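Local coordinates for protein aspartokinase 1, chloroplastic (Arabidopsis thaliana, PDB 2CDQ) that catalyses the ATP-dependent phosphorylation of L-aspartate to 4-phospho-L-aspartate, the first step of lysine, threonine, methionine and isoleucine synthesis, under allosteric control by lysine and S-adenosylmethionine, at residues E42-V47 / K106-D111; C83-A88 / L125-A130; F176-D181 / T226-G231. One frame throughout, in Å; residues are numbered along the deposited sequence.

Contact 1: E42-V47 / K106-D111; sequences ERMKEV and KELNID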
ATOM      1  N   GLU A  42      29.604 -32.252  18.257  1.00 56.37           N
ATOM      2  CA  GLU A  42      28.614 -32.773  19.191  1.00 57.00           C
ATOM      3  C   GLU A  42      27.196 -32.708  18.618  1.00 57.18           C
ATOM      4  O   GLU A  42      26.443 -33.681  18.705  1.00 57.29           O
ATOM      5  CB  GLU A  42      28.700 -32.048  20.538  1.00 57.10           C
ATOM      6  CG  GLU A  42      27.898 -32.707  21.657  1.00 57.94           C
ATOM      7  CD  GLU A  42      28.414 -34.084  22.050  1.00 59.06           C
ATOM      8  OE1 GLU A  42      29.617 -34.367  21.846  1.00 59.51           O
ATOM      9  OE2 GLU A  42      27.609 -34.883  22.576  1.00 59.47           O
ATOM     10  N   ARG A  43      26.841 -31.573  18.023  1.00 57.24           N
ATOM     11  CA  ARG A  43      25.522 -31.430  17.417  1.00 57.32           C
ATOM     12  C   ARG A  43      25.384 -32.344  16.205  1.00 57.42           C
ATOM     13  O   ARG A  43      24.314 -32.902  15.970  1.00 57.46           O
ATOM     14  CB  ARG A  43      25.237 -29.973  17.055  1.00 57.33           C
ATOM     15  CG  ARG A  43      24.978 -29.078  18.262  1.00 57.52           C
ATOM     16  CD  ARG A  43      23.544 -29.180  18.751  1.00 58.41           C
ATOM     17  NE  ARG A  43      22.698 -28.156  18.144  1.00 59.54           N
ATOM     18  CZ  ARG A  43      21.367 -28.153  18.163  1.00 59.73           C
ATOM     19  NH1 ARG A  43      20.691 -29.126  18.754  1.00 59.79           N
ATOM     20  NH2 ARG A  43      20.709 -27.167  17.578  1.00 60.34           N
ATOM     21  N   MET A  44      26.473 -32.506  15.456  1.00 57.58           N
ATOM     22  CA  MET A  44      26.506 -33.436  14.330  1.00 57.70           C
ATOM     23  C   MET A  44      26.169 -34.847  14.800  1.00 58.10           C
ATOM     24  O   MET A  44      25.444 -35.573  14.124  1.00 58.05           O
ATOM     25  CB  MET A  44      27.872 -33.414  13.638  1.00 57.44           C
ATOM     26  CG  MET A  44      28.062 -32.265  12.664  1.00 57.17           C
ATOM     27  SD  MET A  44      29.527 -32.456  11.623  1.00 57.13           S
ATOM     28  CE  MET A  44      29.431 -30.999  10.597  1.00 55.37           C
ATOM     29  N   LYS A  45      26.681 -35.219  15.971  1.00 58.73           N
ATOM     30  CA  LYS A  45      26.412 -36.536  16.548  1.00 59.45           C
ATOM     31  C   LYS A  45      24.915 -36.765  16.779  1.00 59.81           C
ATOM     32  O   LYS A  45      24.437 -37.894  16.664  1.00 59.81           O
ATOM     33  CB  LYS A  45      27.203 -36.750  17.847  1.00 59.49           C
ATOM     34  CG  LYS A  45      28.695 -37.037  17.647  1.00 59.73           C
ATOM     35  CD  LYS A  45      29.392 -37.359  18.968  1.00 59.98           C
ATOM     36  CE  LYS A  45      30.915 -37.248  18.837  1.00 61.40           C
ATOM     37  NZ  LYS A  45      31.651 -37.572  20.102  1.00 62.13           N
ATOM     38  N   GLU A  46      24.187 -35.692  17.092  1.00 60.35           N
ATOM     39  CA  GLU A  46      22.731 -35.752  17.252  1.00 60.86           C
ATOM     40  C   GLU A  46      22.066 -36.064  15.916  1.00 61.01           C
ATOM     41  O   GLU A  46      21.147 -36.884  15.852  1.00 61.01           O
ATOM     42  CB  GLU A  46      22.169 -34.434  17.808  1.00 61.04           C
ATOM     43  CG  GLU A  46      22.636 -34.057  19.220  1.00 61.91           C
ATOM     44  CD  GLU A  46      21.959 -32.794  19.750  1.00 63.40           C
ATOM     45  OE1 GLU A  46      21.538 -31.946  18.934  1.00 63.17           O
ATOM     46  OE2 GLU A  46      21.844 -32.646  20.988  1.00 64.56           O
ATOM     47  N   VAL A  47      22.544 -35.407  14.858  1.00 61.29           N
ATOM     48  CA  VAL A  47      21.988 -35.572  13.514  1.00 61.54           C
ATOM     49  C   VAL A  47      22.140 -37.016  13.055  1.00 61.93           C
ATOM     50  O   VAL A  47      21.176 -37.625  12.593  1.00 62.03           O
ATOM     51  CB  VAL A  47      22.629 -34.602  12.478  1.00 61.47           C
ATOM     52  CG1 VAL A  47      21.917 -34.692  11.128  1.00 61.00           C
ATOM     53  CG2 VAL A  47      22.592 -33.172  12.986  1.00 61.31           C
ATOM     54  N   LYS A 106      38.989 -33.353  14.368  1.00 61.31           N
ATOM     55  CA  LYS A 106      39.694 -33.963  15.492  1.00 61.95           C
ATOM     56  C   LYS A 106      38.734 -34.821  16.315  1.00 62.23           C
ATOM     57  O   LYS A 106      39.002 -35.992  16.566  1.00 62.25           O
ATOM     58  CB  LYS A 106      40.324 -32.874  16.377  1.00 62.05           C
ATOM     59  CG  LYS A 106      41.511 -33.325  17.236  1.00 62.21           C
ATOM     60  CD  LYS A 106      41.375 -32.871  18.703  1.00 63.25           C
ATOM     61  CE  LYS A 106      41.304 -31.342  18.881  1.00 63.54           C
ATOM     62  NZ  LYS A 106      40.627 -30.956  20.167  1.00 62.62           N
ATOM     63  N   GLU A 107      37.609 -34.232  16.707  1.00 62.70           N
ATOM     64  CA  GLU A 107      36.651 -34.889  17.587  1.00 63.32           C
ATOM     65  C   GLU A 107      35.878 -36.016  16.914  1.00 63.35           C
ATOM     66  O   GLU A 107      35.583 -37.031  17.539  1.00 63.54           O
ATOM     67  CB  GLU A 107      35.673 -33.877  18.178  1.00 63.37           C
ATOM     68  CG  GLU A 107      34.649 -34.518  19.089  1.00 65.22           C
ATOM     69  CD  GLU A 107      33.731 -33.521  19.755  1.00 68.37           C
ATOM     70  OE1 GLU A 107      32.697 -33.972  20.301  1.00 69.42           O
ATOM     71  OE2 GLU A 107      34.036 -32.302  19.733  1.00 69.16           O
ATOM     72  N   LEU A 108      35.533 -35.838  15.647  1.00 63.52           N
ATOM     73  CA  LEU A 108      34.787 -36.868  14.945  1.00 63.70           C
ATOM     74  C   LEU A 108      35.722 -37.979  14.494  1.00 64.14           C
ATOM     75  O   LEU A 108      35.276 -39.016  13.987  1.00 64.30           O
ATOM     76  CB  LEU A 108      33.994 -36.279  13.776  1.00 63.56           C
ATOM     77  CG  LEU A 108      32.814 -35.373  14.151  1.00 62.79           C
ATOM     78  CD1 LEU A 108      32.056 -34.942  12.906  1.00 62.20           C
ATOM     79  CD2 LEU A 108      31.868 -36.040  15.153  1.00 61.59           C
ATOM     80  N   ASN A 109      37.020 -37.752  14.705  1.00 64.60           N
ATOM     81  CA  ASN A 109      38.069 -38.727  14.410  1.00 65.03           C
ATOM     82  C   ASN A 109      38.133 -39.115  12.923  1.00 65.31           C
ATOM     83  O   ASN A 109      38.169 -40.302  12.570  1.00 65.18           O
ATOM     84  CB  ASN A 109      37.926 -39.950  15.319  1.00 65.00           C
ATOM     85  CG  ASN A 109      39.170 -40.804  15.347  1.00 65.59           C
ATOM     86  OD1 ASN A 109      40.271 -40.320  15.619  1.00 65.96           O
ATOM     87  ND2 ASN A 109      39.000 -42.089  15.070  1.00 66.08           N
ATOM     88  N   ILE A 110      38.151 -38.093  12.067  1.00 65.70           N
ATOM     89  CA  ILE A 110      38.223 -38.262  10.615  1.00 66.11           C
ATOM     90  C   ILE A 110      39.602 -37.864  10.093  1.00 66.32           C
ATOM     91  O   ILE A 110      40.323 -37.099  10.744  1.00 66.27           O
ATOM     92  CB  ILE A 110      37.151 -37.400   9.909  1.00 66.17           C
ATOM     93  CG1 ILE A 110      35.751 -37.877  10.279  1.00 66.33           C
ATOM     94  CG2 ILE A 110      37.321 -37.420   8.386  1.00 66.18           C
ATOM     95  CD1 ILE A 110      34.712 -36.803  10.087  1.00 67.42           C
ATOM     96  N   ASP A 111      39.957 -38.396   8.922  1.00 66.75           N
ATOM     97  CA  ASP A 111      41.155 -37.987   8.194  1.00 67.21           C
ATOM     98  C   ASP A 111      41.075 -36.505   7.803  1.00 67.44           C
ATOM     99  O   ASP A 111      40.190 -36.106   7.037  1.00 67.40           O
ATOM    100  CB  ASP A 111      41.351 -38.865   6.954  1.00 67.24           C
ATOM    101  CG  ASP A 111      42.466 -38.364   6.057  1.00 67.89           C
ATOM    102  OD1 ASP A 111      43.622 -38.279   6.523  1.00 68.31           O
ATOM    103  OD2 ASP A 111      42.183 -38.050   4.881  1.00 69.10           O
TER
HETATM  104  O   HOH W   1      31.633 -30.719  19.517  1.00 54.22           O
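Glu42 faces Glu107 and Lys45 faces Leu108, each pair with CA atoms 8.5 Å apart, where the first turns of helix 41-53 meet the last turn of helix 92-108. The second helix stops here: Asn109 takes a positive phi (61°) and closes a Schellman motif. Leu108 forms the apolar half of the contact. Its CD1 lies 3.8 Å from Met44 SD, the two side chains crossing at about a right angle, while its CD2 lies 4.0 Å from Lys45 CE, against an extended chain running the opposite way. The polar half belongs to Glu107, fully stretched with CG anti to the backbone N (chi1 179°). Its OE1 makes a long salt bridge, 3.8 Å, to Lys45 NZ and lies 3.5 Å from Glu42 OE1, a like-charged neighbour whose repulsion the lysine may partly offset. Its OE2 accepts a hydrogen bond from a water, which itself accepts one from Glu42 N, so the carboxylate reaches the beginning of helix 41-53 indirectly. Tyr158 of helix 137-161 touches both Lys45 and Leu108. A buried Leu108-Met44 pair with charged groups outside it thus joins the start of helix 41-53 to the end of helix 92-108, within the amino acid kinase domain.

Contact 2: C83-A88 / L125-A130; sequences CGVSNA and LLKGIA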
ATOM      1  N   CYS A  83      42.157  -4.816   4.287  1.00 72.20           N
ATOM      2  CA  CYS A  83      43.135  -5.051   5.358  1.00 72.59           C
ATOM      3  C   CYS A  83      44.591  -5.121   4.867  1.00 72.89           C
ATOM      4  O   CYS A  83      45.523  -5.054   5.670  1.00 73.09           O
ATOM      5  CB  CYS A  83      42.777  -6.302   6.167  1.00 72.45           C
ATOM      6  SG  CYS A  83      42.922  -7.853   5.255  1.00 73.08           S
ATOM      7  N   GLY A  84      44.786  -5.252   3.557  1.00 73.06           N
ATOM      8  CA  GLY A  84      46.123  -5.432   3.003  1.00 73.42           C
ATOM      9  C   GLY A  84      46.443  -6.906   2.844  1.00 73.73           C
ATOM     10  O   GLY A  84      45.836  -7.749   3.503  1.00 73.75           O
ATOM     11  N   VAL A  85      47.406  -7.213   1.977  1.00 74.07           N
ATOM     12  CA  VAL A  85      47.730  -8.600   1.623  1.00 74.44           C
ATOM     13  C   VAL A  85      48.383  -9.365   2.767  1.00 74.58           C
ATOM     14  O   VAL A  85      47.944 -10.465   3.110  1.00 74.60           O
ATOM     15  CB  VAL A  85      48.674  -8.684   0.409  1.00 74.51           C
ATOM     16  CG1 VAL A  85      48.554 -10.058  -0.255  1.00 74.51           C
ATOM     17  CG2 VAL A  85      48.379  -7.567  -0.580  1.00 74.91           C
ATOM     18  N   SER A  86      49.435  -8.780   3.341  1.00 74.80           N
ATOM     19  CA  SER A  86      50.196  -9.412   4.423  1.00 74.96           C
ATOM     20  C   SER A  86      49.308  -9.792   5.606  1.00 75.06           C
ATOM     21  O   SER A  86      49.605 -10.747   6.332  1.00 75.20           O
ATOM     22  CB  SER A  86      51.324  -8.491   4.890  1.00 74.96           C
ATOM     23  OG  SER A  86      50.824  -7.213   5.254  1.00 74.96           O
ATOM     24  N   ASN A  87      48.210  -9.053   5.768  1.00 75.07           N
ATOM     25  CA  ASN A  87      47.314  -9.183   6.917  1.00 75.05           C
ATOM     26  C   ASN A  87      46.192 -10.210   6.764  1.00 75.19           C
ATOM     27  O   ASN A  87      45.565 -10.591   7.760  1.00 75.16           O
ATOM     28  CB  ASN A  87      46.707  -7.820   7.258  1.00 74.90           C
ATOM     29  CG  ASN A  87      47.755  -6.783   7.587  1.00 74.33           C
ATOM     30  OD1 ASN A  87      48.695  -7.045   8.341  1.00 74.29           O
ATOM     31  ND2 ASN A  87      47.594  -5.593   7.027  1.00 73.79           N
ATOM     32  N   ALA A  88      45.947 -10.650   5.527  1.00 75.29           N
ATOM     33  CA  ALA A  88      44.833 -11.556   5.206  1.00 75.47           C
ATOM     34  C   ALA A  88      44.856 -12.861   5.998  1.00 75.60           C
ATOM     35  O   ALA A  88      43.805 -13.390   6.371  1.00 75.56           O
ATOM     36  CB  ALA A  88      44.790 -11.845   3.713  1.00 75.47           C
ATOM     37  N   LEU A 125      41.990 -17.697  -1.397  1.00 65.72           N
ATOM     38  CA  LEU A 125      40.965 -16.852  -2.015  1.00 65.25           C
ATOM     39  C   LEU A 125      40.893 -15.487  -1.349  1.00 65.11           C
ATOM     40  O   LEU A 125      40.773 -14.467  -2.027  1.00 65.11           O
ATOM     41  CB  LEU A 125      39.592 -17.526  -1.974  1.00 65.12           C
ATOM     42  CG  LEU A 125      38.452 -16.736  -2.630  1.00 65.07           C
ATOM     43  CD1 LEU A 125      38.463 -16.881  -4.142  1.00 64.86           C
ATOM     44  CD2 LEU A 125      37.121 -17.177  -2.076  1.00 65.82           C
ATOM     45  N   LEU A 126      40.970 -15.475  -0.022  1.00 65.01           N
ATOM     46  CA  LEU A 126      40.941 -14.232   0.741  1.00 64.82           C
ATOM     47  C   LEU A 126      42.201 -13.409   0.486  1.00 64.90           C
ATOM     48  O   LEU A 126      42.146 -12.180   0.414  1.00 64.77           O
ATOM     49  CB  LEU A 126      40.759 -14.514   2.236  1.00 64.67           C
ATOM     50  CG  LEU A 126      39.385 -15.016   2.698  1.00 63.93           C
ATOM     51  CD1 LEU A 126      39.487 -15.664   4.076  1.00 63.91           C
ATOM     52  CD2 LEU A 126      38.344 -13.895   2.698  1.00 62.51           C
ATOM     53  N   LYS A 127      43.331 -14.099   0.337  1.00 65.02           N
ATOM     54  CA  LYS A 127      44.592 -13.460  -0.029  1.00 65.22           C
ATOM     55  C   LYS A 127      44.428 -12.759  -1.377  1.00 65.07           C
ATOM     56  O   LYS A 127      44.969 -11.668  -1.590  1.00 65.15           O
ATOM     57  CB  LYS A 127      45.714 -14.496  -0.089  1.00 65.24           C
ATOM     58  CG  LYS A 127      47.062 -14.017   0.443  1.00 66.11           C
ATOM     59  CD  LYS A 127      47.833 -15.203   1.056  1.00 67.56           C
ATOM     60  CE  LYS A 127      49.277 -14.854   1.439  1.00 67.95           C
ATOM     61  NZ  LYS A 127      50.218 -14.934   0.276  1.00 67.87           N
ATOM     62  N   GLY A 128      43.663 -13.388  -2.270  1.00 64.82           N
ATOM     63  CA  GLY A 128      43.324 -12.809  -3.566  1.00 64.74           C
ATOM     64  C   GLY A 128      42.489 -11.546  -3.444  1.00 64.63           C
ATOM     65  O   GLY A 128      42.850 -10.504  -3.989  1.00 64.65           O
ATOM     66  N   ILE A 129      41.375 -11.646  -2.719  1.00 64.64           N
ATOM     67  CA  ILE A 129      40.504 -10.500  -2.425  1.00 64.44           C
ATOM     68  C   ILE A 129      41.302  -9.345  -1.798  1.00 64.37           C
ATOM     69  O   ILE A 129      41.119  -8.185  -2.171  1.00 64.39           O
ATOM     70  CB  ILE A 129      39.302 -10.910  -1.509  1.00 64.39           C
ATOM     71  CG1 ILE A 129      38.510 -12.055  -2.149  1.00 64.04           C
ATOM     72  CG2 ILE A 129      38.373  -9.720  -1.240  1.00 64.30           C
ATOM     73  CD1 ILE A 129      37.640 -12.829  -1.197  1.00 64.01           C
ATOM     74  N   ALA A 130      42.194  -9.684  -0.867  1.00 64.29           N
ATOM     75  CA  ALA A 130      43.023  -8.705  -0.164  1.00 64.18           C
ATOM     76  C   ALA A 130      43.937  -7.933  -1.103  1.00 64.14           C
ATOM     77  O   ALA A 130      44.062  -6.716  -0.974  1.00 64.18           O
ATOM     78  CB  ALA A 130      43.838  -9.385   0.918  1.00 64.25           C
TER
HETATM   79  O   HOH W   2      43.307  -4.865   1.111  1.00 56.42           O
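Ala88 and Ala130 meet methyl to methyl, with CB atoms 3.8 Å apart, and this pair marks the tight side of the contact. Segment 83-88 is a loop whose residues Val85 to Ala88 form a type I beta turn, closed by the bond from Ala88 N to Val85 O (3.1 Å). The turn brings Ala88 CB over the helix backbone as well, 4.1 Å from Lys127 CA. Ala130 CB is in turn covered from the loop by main chain: Gly84 O lies 3.7 Å from it and Val85 CA 4.0 Å. With only a methyl group on Ala130 to accommodate, the loop backbone comes close to the helix, the CA atoms of Val85 and Ala130 being 5.0 Å apart.

Toward the solvent the fit is slacker. Val85 directs CG1, anti to its own backbone N (chi1 -158°), at the exposed Lys127, whose CG is 4.3 Å away; the lysine contributes its aliphatic stem. At another margin a water accepts from Gly84 N and may also donate to Ala130 O, although other acceptors compete for its protons.

Elsewhere on helix 113-132, Leu126 touches Ala76 and Ala80 of helix 69-80, and Ile129 also touches Ala80 as well as Thr139 of helix 137-161. The loop joining helix 69-80 to helix 92-108 is in this way laid along helix 113-132, in a largely helical part of the kinase domain that lies away from the annotated sites.

Contact 3: F176-D181 / T226-G231; sequences FITTDD and TTLGRG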
ATOM      1  N   PHE A 176      22.184 -29.142 -10.121  1.00 64.70           N
ATOM      2  CA  PHE A 176      21.468 -27.941  -9.711  1.00 64.42           C
ATOM      3  C   PHE A 176      21.847 -26.864 -10.719  1.00 64.85           C
ATOM      4  O   PHE A 176      22.927 -26.269 -10.635  1.00 64.87           O
ATOM      5  CB  PHE A 176      21.813 -27.530  -8.267  1.00 64.02           C
ATOM      6  CG  PHE A 176      20.804 -27.993  -7.248  1.00 62.41           C
ATOM      7  CD1 PHE A 176      20.821 -29.299  -6.767  1.00 61.06           C
ATOM      8  CD2 PHE A 176      19.826 -27.121  -6.774  1.00 61.55           C
ATOM      9  CE1 PHE A 176      19.877 -29.732  -5.831  1.00 60.38           C
ATOM     10  CE2 PHE A 176      18.875 -27.544  -5.836  1.00 60.70           C
ATOM     11  CZ  PHE A 176      18.901 -28.850  -5.367  1.00 60.17           C
ATOM     12  N   ILE A 177      20.968 -26.655 -11.697  1.00 65.35           N
ATOM     13  CA  ILE A 177      21.224 -25.712 -12.790  1.00 65.93           C
ATOM     14  C   ILE A 177      20.491 -24.393 -12.532  1.00 66.20           C
ATOM     15  O   ILE A 177      19.301 -24.383 -12.206  1.00 66.22           O
ATOM     16  CB  ILE A 177      20.843 -26.306 -14.181  1.00 66.01           C
ATOM     17  CG1 ILE A 177      21.267 -27.785 -14.298  1.00 66.33           C
ATOM     18  CG2 ILE A 177      21.424 -25.456 -15.322  1.00 65.98           C
ATOM     19  CD1 ILE A 177      22.780 -28.061 -14.184  1.00 66.79           C
ATOM     20  N   THR A 178      21.216 -23.289 -12.701  1.00 66.57           N
ATOM     21  CA  THR A 178      20.795 -21.989 -12.194  1.00 66.91           C
ATOM     22  C   THR A 178      21.088 -20.827 -13.150  1.00 67.25           C
ATOM     23  O   THR A 178      21.960 -20.934 -14.016  1.00 67.38           O
ATOM     24  CB  THR A 178      21.480 -21.745 -10.838  1.00 66.88           C
ATOM     25  OG1 THR A 178      20.740 -22.421  -9.815  1.00 67.40           O
ATOM     26  CG2 THR A 178      21.537 -20.294 -10.505  1.00 66.67           C
ATOM     27  N   THR A 179      20.348 -19.724 -12.993  1.00 67.59           N
ATOM     28  CA  THR A 179      20.652 -18.468 -13.698  1.00 67.82           C
ATOM     29  C   THR A 179      21.952 -17.868 -13.174  1.00 68.19           C
ATOM     30  O   THR A 179      22.393 -18.185 -12.072  1.00 68.21           O
ATOM     31  CB  THR A 179      19.521 -17.410 -13.573  1.00 67.68           C
ATOM     32  OG1 THR A 179      19.380 -16.998 -12.206  1.00 67.40           O
ATOM     33  CG2 THR A 179      18.197 -17.955 -14.093  1.00 67.45           C
ATOM     34  N   ASP A 180      22.562 -16.992 -13.959  1.00 68.72           N
ATOM     35  CA  ASP A 180      23.886 -16.496 -13.618  1.00 69.35           C
ATOM     36  C   ASP A 180      23.882 -15.175 -12.839  1.00 69.82           C
ATOM     37  O   ASP A 180      24.865 -14.431 -12.882  1.00 69.94           O
ATOM     38  CB  ASP A 180      24.771 -16.428 -14.870  1.00 69.36           C
ATOM     39  CG  ASP A 180      24.839 -17.758 -15.607  1.00 69.59           C
ATOM     40  OD1 ASP A 180      25.876 -18.440 -15.517  1.00 69.51           O
ATOM     41  OD2 ASP A 180      23.848 -18.131 -16.270  1.00 69.99           O
ATOM     42  N   ASP A 181      22.790 -14.883 -12.128  1.00 70.40           N
ATOM     43  CA  ASP A 181      22.793 -13.772 -11.164  1.00 71.03           C
ATOM     44  C   ASP A 181      23.121 -14.327  -9.788  1.00 71.22           C
ATOM     45  O   ASP A 181      22.443 -15.225  -9.291  1.00 71.24           O
ATOM     46  CB  ASP A 181      21.493 -12.947 -11.162  1.00 71.13           C
ATOM     47  CG  ASP A 181      20.301 -13.714 -11.689  1.00 71.84           C
ATOM     48  OD1 ASP A 181      20.187 -13.860 -12.925  1.00 72.46           O
ATOM     49  OD2 ASP A 181      19.464 -14.147 -10.872  1.00 72.79           O
ATOM     50  N   THR A 226      27.052 -20.975  -7.582  1.00 61.59           N
ATOM     51  CA  THR A 226      25.965 -20.042  -7.348  1.00 61.40           C
ATOM     52  C   THR A 226      25.241 -20.346  -6.032  1.00 61.03           C
ATOM     53  O   THR A 226      25.100 -21.510  -5.664  1.00 60.95           O
ATOM     54  CB  THR A 226      24.985 -20.094  -8.545  1.00 61.47           C
ATOM     55  OG1 THR A 226      25.340 -19.079  -9.490  1.00 61.69           O
ATOM     56  CG2 THR A 226      23.557 -19.879  -8.110  1.00 62.03           C
ATOM     57  N   THR A 227      24.798 -19.303  -5.328  1.00 60.66           N
ATOM     58  CA  THR A 227      23.922 -19.475  -4.161  1.00 60.44           C
ATOM     59  C   THR A 227      22.470 -19.179  -4.515  1.00 60.52           C
ATOM     60  O   THR A 227      22.193 -18.310  -5.336  1.00 60.31           O
ATOM     61  CB  THR A 227      24.339 -18.615  -2.946  1.00 60.26           C
ATOM     62  OG1 THR A 227      24.330 -17.229  -3.302  1.00 60.43           O
ATOM     63  CG2 THR A 227      25.712 -19.005  -2.460  1.00 59.62           C
ATOM     64  N   LEU A 228      21.550 -19.896  -3.875  1.00 60.85           N
ATOM     65  CA  LEU A 228      20.135 -19.874  -4.261  1.00 61.28           C
ATOM     66  C   LEU A 228      19.314 -18.703  -3.702  1.00 61.76           C
ATOM     67  O   LEU A 228      18.092 -18.671  -3.859  1.00 61.75           O
ATOM     68  CB  LEU A 228      19.472 -21.217  -3.911  1.00 61.10           C
ATOM     69  CG  LEU A 228      20.143 -22.485  -4.458  1.00 60.59           C
ATOM     70  CD1 LEU A 228      19.490 -23.737  -3.908  1.00 60.36           C
ATOM     71  CD2 LEU A 228      20.155 -22.517  -5.980  1.00 59.90           C
ATOM     72  N   GLY A 229      19.991 -17.737  -3.077  1.00 62.37           N
ATOM     73  CA  GLY A 229      19.337 -16.572  -2.480  1.00 62.94           C
ATOM     74  C   GLY A 229      18.548 -16.960  -1.246  1.00 63.50           C
ATOM     75  O   GLY A 229      18.816 -17.995  -0.634  1.00 63.68           O
ATOM     76  N   ARG A 230      17.574 -16.131  -0.873  1.00 63.84           N
ATOM     77  CA  ARG A 230      16.615 -16.490   0.172  1.00 63.99           C
ATOM     78  C   ARG A 230      16.004 -17.832  -0.205  1.00 63.86           C
ATOM     79  O   ARG A 230      15.971 -18.205  -1.387  1.00 64.00           O
ATOM     80  CB  ARG A 230      15.514 -15.435   0.281  1.00 64.21           C
ATOM     81  CG  ARG A 230      16.004 -14.043   0.620  1.00 64.98           C
ATOM     82  CD  ARG A 230      15.004 -12.979   0.169  1.00 66.67           C
ATOM     83  NE  ARG A 230      15.503 -11.604   0.306  1.00 67.94           N
ATOM     84  CZ  ARG A 230      16.231 -11.138   1.322  1.00 68.47           C
ATOM     85  NH1 ARG A 230      16.562 -11.921   2.343  1.00 68.46           N
ATOM     86  NH2 ARG A 230      16.623  -9.869   1.325  1.00 68.60           N
ATOM     87  N   GLY A 231      15.520 -18.568   0.781  1.00 63.53           N
ATOM     88  CA  GLY A 231      15.036 -19.914   0.501  1.00 63.20           C
ATOM     89  C   GLY A 231      16.132 -20.915   0.790  1.00 62.85           C
ATOM     90  O   GLY A 231      15.868 -21.988   1.325  1.00 63.19           O
TER
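Thr178 and Thr226 point their side chains at one another, tip to tip, with their CA atoms 7.3 Å apart. How closely the two methyl groups approach is doubtful, because the modelled CG2 to CG2 separation is implausibly short. Thr178 has OG1 anti to its carbonyl carbon (chi1 -82°), which places the hydroxyl beside Leu228, whose CD2 is 3.9 Å from OG1. The other branch of the leucine, CD1, approaches Phe176 CE2 at 4.3 Å, obliquely to the ring. Leu228 therefore spans Phe176 and Thr178, the residues flanking Ile177, both of which point at the second segment, while Ile177 between them is turned elsewhere.

Both segments are anchored to a common neighbour, strand 209-219: strand 177-178 pairs with it in parallel, with backbone bonds from Phe176 and Thr178 to Lys218, and strand 225-227 pairs with it antiparallel. Helix 232-244 supplies a wall, Thr236 touching both Phe176 and Leu228, while Thr239, Ile240 and, from a loop, Ile187 also touch Phe176.

Just after Gly231 come Gly232 and Ser233, which line the pocket holding a bound lysine together with Glu148, a substrate-binding residue. The side chain of Leu228 is about 8 Å from that lysine, so the contact lies near the ligand without touching it. Methyl groups and an aromatic ring carry most of this buried contact, and even the hydroxyl of Thr178 meets a leucine methyl across it. The two segments are accordingly joined mainly by van der Waals packing and the exclusion of water, without direct polar pairing between them, whereas the directional bonds noted here run to neighbouring parts of the fold.

All three contacts fall within the amino acid kinase domain, yet none touches another. Contacts 1 and 2 are interleaved along the chain and share a helical region in which helix 92-108 leads into helix 113-132; their nearest atoms are about 19 Å apart. Contact 3 follows both in sequence, about 17 Å from contact 1 and about 12 Å from contact 2 between nearest atoms. The lysine bound at the active site relates two of them: the side chain of Leu228 in contact 3 is about 8 Å from it and that of Met44 in contact 1 about 11 Å. Contact 2 lies away from the annotated sites, its centre 31 Å from the centre of the chain.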